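Lysine-sensitive aspartokinase 3 (Escherichia coli, PDB 2J0W) catalyses the ATP-dependent phosphorylation of L-aspartate to 4-phospho-L-aspartate, the first step of lysine biosynthesis from aspartate, under feedback inhibition by lysine. Local coordinates at residues Leu196-Glu210 / Val258-Ile272. Residues are numbered along the deposited sequence; the frame is centred on the assembly and turned at random.
Sequences LGRGGSDYTAALLAE and VLHPATLLPAVRSDI. With ASP (aspartic acid), chain B; ADP (adenosine-5'-diphosphate), chain D.
Arg-198 and His-260 meet where the amino acid kinase fold brings its substrate-binding loop against the turn that leads into helix 264-270, a worked example of ligand-binding residues gathered at a helix start, with a second segment packed alongside. The Arg-198 carbonyl O takes a weak hydrogen bond from ND1 of His-260 (3.1 Å), while its guanidinium reaches out to the bound aspartate and meets it at the edge, NE donating to OXT at 2.8 Å. Further along, the backbone N-H of Gly-199 donates to OXT and that of Ser-201 to OD2 of the same ligand. Asp-202 faces two ways: OD1 forms a salt bridge with Lys-8 of the ATP site, and OD2 weakly accepts from the backbone N of His-260. From here helices 200-210 and 264-270 run side by side, their axes crossing at 22°. With CG anti to the backbone N (chi1 -167°), the Tyr-203 ring lies between Ala-262 CB, a CH-pi contact 3.6 Å from the ring centroid, and Leu-207 CD1 on the opposite face. A water joins its OH to Arg-269 NH1. An alanine here would probably open a gap between Ala-262 and Leu-207 and cost that water one partner. Pro-266 fits as a knob among Tyr-203, Ala-206, Leu-207 and Glu-210. The extended Glu-210 side chain crosses this proline to reach Arg-269, their carboxylate and guanidinium planes 26° apart, and closes the salt bridge with OE1 2.9 Å from NH2.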
loop_
_atom_site.group_PDB
_atom_site.type_symbol
_atom_site.label_atom_id
_atom_site.label_comp_id
_atom_site.label_asym_id
_atom_site.label_seq_id
_atom_site.Cartn_x
_atom_site.Cartn_y
_atom_site.Cartn_z
ATOM N N LEU A 196 26.642 10.502 -9.032
ATOM C CA LEU A 196 25.738 9.587 -8.323
ATOM C C LEU A 196 24.464 10.251 -7.786
ATOM O O LEU A 196 23.601 9.575 -7.229
ATOM C CB LEU A 196 26.487 8.921 -7.168
ATOM C CG LEU A 196 27.801 8.261 -7.601
ATOM C CD1 LEU A 196 28.751 8.147 -6.414
ATOM C CD2 LEU A 196 27.514 6.892 -8.233
ATOM N N GLY A 197 24.332 11.563 -7.962
ATOM C CA GLY A 197 23.150 12.237 -7.452
ATOM C C GLY A 197 23.527 13.051 -6.228
ATOM O O GLY A 197 24.467 12.686 -5.515
ATOM N N ARG A 198 22.808 14.149 -5.982
ATOM C CA ARG A 198 23.107 15.020 -4.851
ATOM C C ARG A 198 23.429 14.235 -3.578
ATOM O O ARG A 198 22.781 13.227 -3.282
ATOM C CB ARG A 198 21.930 15.958 -4.583
ATOM C CG ARG A 198 21.524 16.821 -5.774
ATOM C CD ARG A 198 22.728 17.479 -6.443
ATOM N NE ARG A 198 23.472 18.361 -5.545
ATOM C CZ ARG A 198 23.306 19.680 -5.467
ATOM N NH1 ARG A 198 22.413 20.286 -6.242
ATOM N NH2 ARG A 198 24.036 20.395 -4.612
ATOM N N GLY A 199 24.435 14.697 -2.833
ATOM C CA GLY A 199 24.812 14.033 -1.599
ATOM C C GLY A 199 25.542 12.727 -1.816
ATOM O O GLY A 199 25.869 12.011 -0.869
ATOM N N GLY A 200 25.811 12.435 -3.079
ATOM C CA GLY A 200 26.477 11.205 -3.459
ATOM C C GLY A 200 27.873 10.997 -2.925
ATOM O O GLY A 200 28.422 9.890 -3.027
ATOM N N SER A 201 28.476 12.036 -2.368
ATOM C CA SER A 201 29.817 11.842 -1.834
ATOM C C SER A 201 29.810 10.852 -0.665
ATOM O O SER A 201 30.831 10.227 -0.395
ATOM C CB SER A 201 30.436 13.173 -1.393
ATOM O OG SER A 201 30.766 13.973 -2.519
ATOM N N ASP A 202 28.669 10.716 0.025
ATOM C CA ASP A 202 28.566 9.776 1.149
ATOM C C ASP A 202 28.604 8.386 0.566
ATOM O O ASP A 202 29.317 7.488 1.042
ATOM C CB ASP A 202 27.238 9.906 1.905
ATOM C CG ASP A 202 27.135 11.182 2.697
ATOM O OD1 ASP A 202 28.150 11.579 3.327
ATOM O OD2 ASP A 202 26.026 11.775 2.699
ATOM N N TYR A 203 27.807 8.228 -0.477
ATOM C CA TYR A 203 27.692 6.962 -1.156
ATOM C C TYR A 203 29.068 6.508 -1.634
ATOM O O TYR A 203 29.457 5.356 -1.427
ATOM C CB TYR A 203 26.705 7.113 -2.315
ATOM C CG TYR A 203 26.239 5.813 -2.917
ATOM C CD1 TYR A 203 26.348 4.613 -2.215
ATOM C CD2 TYR A 203 25.665 5.786 -4.188
ATOM C CE1 TYR A 203 25.896 3.420 -2.767
ATOM C CE2 TYR A 203 25.210 4.600 -4.746
ATOM C CZ TYR A 203 25.324 3.424 -4.032
ATOM O OH TYR A 203 24.833 2.257 -4.566
ATOM N N THR A 204 29.822 7.418 -2.242
ATOM C CA THR A 204 31.145 7.073 -2.739
ATOM C C THR A 204 32.033 6.533 -1.625
ATOM O O THR A 204 32.803 5.596 -1.822
ATOM C CB THR A 204 31.853 8.296 -3.358
ATOM O OG1 THR A 204 31.083 8.787 -4.458
ATOM C CG2 THR A 204 33.242 7.913 -3.848
ATOM N N ALA A 205 31.928 7.135 -0.453
ATOM C CA ALA A 205 32.760 6.720 0.662
ATOM C C ALA A 205 32.451 5.298 1.080
ATOM O O ALA A 205 33.359 4.515 1.318
ATOM C CB ALA A 205 32.579 7.666 1.830
ATOM N N ALA A 206 31.172 4.963 1.174
ATOM C CA ALA A 206 30.780 3.609 1.542
ATOM C C ALA A 206 31.193 2.620 0.451
ATOM O O ALA A 206 31.671 1.526 0.749
ATOM C CB ALA A 206 29.278 3.543 1.757
ATOM N N LEU A 207 31.022 3.018 -0.810
ATOM C CA LEU A 207 31.343 2.164 -1.960
ATOM C C LEU A 207 32.789 1.694 -2.034
ATOM O O LEU A 207 33.058 0.499 -2.205
ATOM C CB LEU A 207 30.978 2.883 -3.268
ATOM C CG LEU A 207 29.486 3.185 -3.470
ATOM C CD1 LEU A 207 29.316 4.240 -4.553
ATOM C CD2 LEU A 207 28.732 1.906 -3.815
ATOM N N LEU A 208 33.715 2.640 -1.922
ATOM C CA LEU A 208 35.143 2.337 -1.985
ATOM C C LEU A 208 35.598 1.589 -0.729
ATOM O O LEU A 208 36.579 0.832 -0.756
ATOM C CB LEU A 208 35.934 3.639 -2.151
ATOM C CG LEU A 208 35.562 4.475 -3.381
ATOM C CD1 LEU A 208 35.787 5.949 -3.101
ATOM C CD2 LEU A 208 36.382 4.022 -4.558
ATOM N N ALA A 209 34.875 1.810 0.369
ATOM C CA ALA A 209 35.175 1.154 1.638
ATOM C C ALA A 209 34.900 -0.341 1.464
ATOM O O ALA A 209 35.717 -1.183 1.848
ATOM C CB ALA A 209 34.303 1.726 2.739
ATOM N N GLU A 210 33.751 -0.658 0.872
ATOM C CA GLU A 210 33.377 -2.040 0.624
ATOM C C GLU A 210 34.327 -2.667 -0.374
ATOM O O GLU A 210 34.839 -3.766 -0.155
ATOM C CB GLU A 210 31.960 -2.116 0.072
ATOM C CG GLU A 210 31.669 -3.395 -0.683
ATOM C CD GLU A 210 30.196 -3.565 -0.959
ATOM O OE1 GLU A 210 29.552 -2.575 -1.372
ATOM O OE2 GLU A 210 29.679 -4.686 -0.766
ATOM N N VAL A 258 21.691 13.935 6.415
ATOM C CA VAL A 258 23.070 13.658 6.806
ATOM C C VAL A 258 23.631 12.451 6.092
ATOM O O VAL A 258 24.838 12.332 5.932
ATOM C CB VAL A 258 23.255 13.465 8.328
ATOM C CG1 VAL A 258 23.470 14.796 8.965
ATOM C CG2 VAL A 258 22.065 12.761 8.940
ATOM N N LEU A 259 22.772 11.538 5.668
ATOM C CA LEU A 259 23.284 10.407 4.914
ATOM C C LEU A 259 22.523 10.232 3.627
ATOM O O LEU A 259 21.298 10.365 3.581
ATOM C CB LEU A 259 23.214 9.107 5.707
ATOM C CG LEU A 259 24.102 9.009 6.939
ATOM C CD1 LEU A 259 24.136 7.564 7.397
ATOM C CD2 LEU A 259 25.491 9.480 6.616
ATOM N N HIS A 260 23.264 9.961 2.569
ATOM C CA HIS A 260 22.638 9.732 1.292
ATOM C C HIS A 260 21.893 8.407 1.485
ATOM O O HIS A 260 22.423 7.465 2.071
ATOM C CB HIS A 260 23.699 9.592 0.200
ATOM C CG HIS A 260 23.128 9.373 -1.161
ATOM N ND1 HIS A 260 22.708 10.409 -1.968
ATOM C CD2 HIS A 260 22.840 8.233 -1.830
ATOM C CE1 HIS A 260 22.183 9.915 -3.074
ATOM N NE2 HIS A 260 22.249 8.597 -3.014
ATOM N N PRO A 261 20.645 8.334 1.016
ATOM C CA PRO A 261 19.817 7.135 1.128
ATOM C C PRO A 261 20.477 5.828 0.692
ATOM O O PRO A 261 20.005 4.755 1.056
ATOM C CB PRO A 261 18.608 7.486 0.271
ATOM C CG PRO A 261 18.433 8.917 0.553
ATOM C CD PRO A 261 19.850 9.465 0.503
ATOM N N ALA A 262 21.560 5.912 -0.072
ATOM C CA ALA A 262 22.240 4.710 -0.560
ATOM C C ALA A 262 23.586 4.433 0.108
ATOM O O ALA A 262 24.285 3.482 -0.267
ATOM C CB ALA A 262 22.444 4.802 -2.081
ATOM N N THR A 263 23.960 5.258 1.084
ATOM C CA THR A 263 25.237 5.080 1.772
ATOM C C THR A 263 25.368 3.707 2.424
ATOM O O THR A 263 26.322 2.973 2.164
ATOM C CB THR A 263 25.432 6.118 2.884
ATOM O OG1 THR A 263 25.035 7.417 2.417
ATOM C CG2 THR A 263 26.894 6.140 3.311
ATOM N N LEU A 264 24.392 3.370 3.260
ATOM C CA LEU A 264 24.384 2.115 4.010
ATOM C C LEU A 264 24.244 0.802 3.228
ATOM O O LEU A 264 24.502 -0.273 3.783
ATOM C CB LEU A 264 23.314 2.198 5.111
ATOM C CG LEU A 264 23.494 3.421 6.044
ATOM C CD1 LEU A 264 22.320 3.577 7.018
ATOM C CD2 LEU A 264 24.810 3.277 6.794
ATOM N N LEU A 265 23.851 0.861 1.957
ATOM C CA LEU A 265 23.742 -0.378 1.195
ATOM C C LEU A 265 25.067 -1.124 1.246
ATOM O O LEU A 265 25.106 -2.311 1.548
ATOM C CB LEU A 265 23.370 -0.110 -0.261
ATOM C CG LEU A 265 21.914 0.235 -0.559
ATOM C CD1 LEU A 265 21.752 0.444 -2.079
ATOM C CD2 LEU A 265 20.997 -0.885 -0.038
ATOM N N PRO A 266 26.175 -0.445 0.921
ATOM C CA PRO A 266 27.442 -1.176 0.985
ATOM C C PRO A 266 27.758 -1.513 2.439
ATOM O O PRO A 266 28.313 -2.570 2.733
ATOM C CB PRO A 266 28.448 -0.188 0.382
ATOM C CG PRO A 266 27.610 0.595 -0.583
ATOM C CD PRO A 266 26.347 0.837 0.212
ATOM N N ALA A 267 27.392 -0.610 3.343
ATOM C CA ALA A 267 27.637 -0.808 4.770
ATOM C C ALA A 267 27.077 -2.148 5.227
ATOM O O ALA A 267 27.778 -2.946 5.846
ATOM C CB ALA A 267 27.003 0.322 5.570
ATOM N N VAL A 268 25.807 -2.378 4.913
ATOM C CA VAL A 268 25.125 -3.612 5.267
ATOM C C VAL A 268 25.740 -4.802 4.544
ATOM O O VAL A 268 25.970 -5.849 5.145
ATOM C CB VAL A 268 23.627 -3.547 4.896
ATOM C CG1 VAL A 268 22.977 -4.905 5.098
ATOM C CG2 VAL A 268 22.930 -2.506 5.745
ATOM N N ARG A 269 26.009 -4.643 3.255
ATOM C CA ARG A 269 26.580 -5.728 2.475
ATOM C C ARG A 269 27.943 -6.223 2.937
ATOM O O ARG A 269 28.301 -7.368 2.663
ATOM C CB ARG A 269 26.670 -5.333 1.005
ATOM C CG ARG A 269 25.322 -5.114 0.349
ATOM C CD ARG A 269 25.448 -5.359 -1.129
ATOM N NE ARG A 269 26.424 -4.480 -1.770
ATOM C CZ ARG A 269 26.130 -3.288 -2.285
ATOM N NH1 ARG A 269 24.883 -2.822 -2.232
ATOM N NH2 ARG A 269 27.080 -2.574 -2.871
ATOM N N SER A 270 28.706 -5.373 3.627
ATOM C CA SER A 270 30.035 -5.757 4.109
ATOM C C SER A 270 30.280 -5.495 5.594
ATOM O O SER A 270 31.413 -5.597 6.079
ATOM C CB SER A 270 31.121 -5.069 3.282
ATOM O OG SER A 270 31.261 -5.699 2.018
ATOM N N ASP A 271 29.219 -5.156 6.312
ATOM C CA ASP A 271 29.304 -4.907 7.746
ATOM C C ASP A 271 30.392 -3.896 8.110
ATOM O O ASP A 271 31.158 -4.103 9.059
ATOM C CB ASP A 271 29.541 -6.236 8.473
ATOM C CG ASP A 271 29.126 -6.188 9.930
ATOM O OD1 ASP A 271 30.010 -6.049 10.803
ATOM O OD2 ASP A 271 27.908 -6.279 10.201
ATOM N N ILE A 272 30.460 -2.799 7.355
ATOM C CA ILE A 272 31.450 -1.755 7.609
ATOM C C ILE A 272 30.816 -0.609 8.381
ATOM O O ILE A 272 30.183 0.286 7.818
ATOM C CB ILE A 272 32.053 -1.223 6.300
ATOM C CG1 ILE A 272 32.775 -2.359 5.551
ATOM C CG2 ILE A 272 33.036 -0.095 6.608
ATOM C CD1 ILE A 272 33.355 -1.966 4.190
HETATM N N ASP B . 29.077 17.736 -4.283
HETATM C CA ASP B . 27.787 17.068 -4.439
HETATM C C ASP B . 26.714 18.048 -3.917
HETATM O O ASP B . 27.065 19.222 -3.645
HETATM C CB ASP B . 27.811 15.705 -3.680
HETATM C CG ASP B . 27.891 15.760 -2.138
HETATM O OD1 ASP B . 27.923 16.899 -1.575
HETATM O OD2 ASP B . 27.925 14.660 -1.476
HETATM O OXT ASP B . 25.523 17.613 -3.749
HETATM P PB ADP D . 27.643 17.218 4.111
HETATM O O1B ADP D . 28.575 17.028 5.246
HETATM O O2B ADP D . 28.221 18.109 3.039
HETATM O O3B ADP D . 27.190 15.849 3.503
HETATM P PA ADP D . 24.840 17.948 4.386
HETATM O O1A ADP D . 24.268 19.316 4.413
HETATM O O2A ADP D . 24.643 17.174 3.122
HETATM O O3A ADP D . 26.382 17.991 4.708
HETATM O "O5'" ADP D . 24.118 17.267 5.658
HETATM C "C5'" ADP D . 24.300 17.558 7.080
HETATM C "C4'" ADP D . 22.976 18.101 7.588
HETATM O "O4'" ADP D . 21.802 17.247 7.457
HETATM C "C3'" ADP D . 22.883 18.553 9.022
HETATM O "O3'" ADP D . 23.699 19.746 9.052
HETATM C "C2'" ADP D . 21.390 18.763 9.157
HETATM O "O2'" ADP D . 20.995 20.025 8.648
HETATM C "C1'" ADP D . 20.788 17.667 8.353
HETATM N N9 ADP D . 20.100 16.544 9.152
HETATM C C8 ADP D . 18.853 16.134 8.833
HETATM N N7 ADP D . 18.368 15.170 9.588
HETATM C C5 ADP D . 19.365 14.926 10.450
HETATM C C6 ADP D . 19.441 13.978 11.538
HETATM N N6 ADP D . 18.504 13.152 11.850
HETATM N N1 ADP D . 20.655 14.003 12.251
HETATM C C2 ADP D . 21.706 14.884 11.943
HETATM N N3 ADP D . 21.629 15.780 10.918
HETATM C C4 ADP D . 20.469 15.769 10.217
HETATM O O HOH W 1 24.414 -0.414 -3.791
#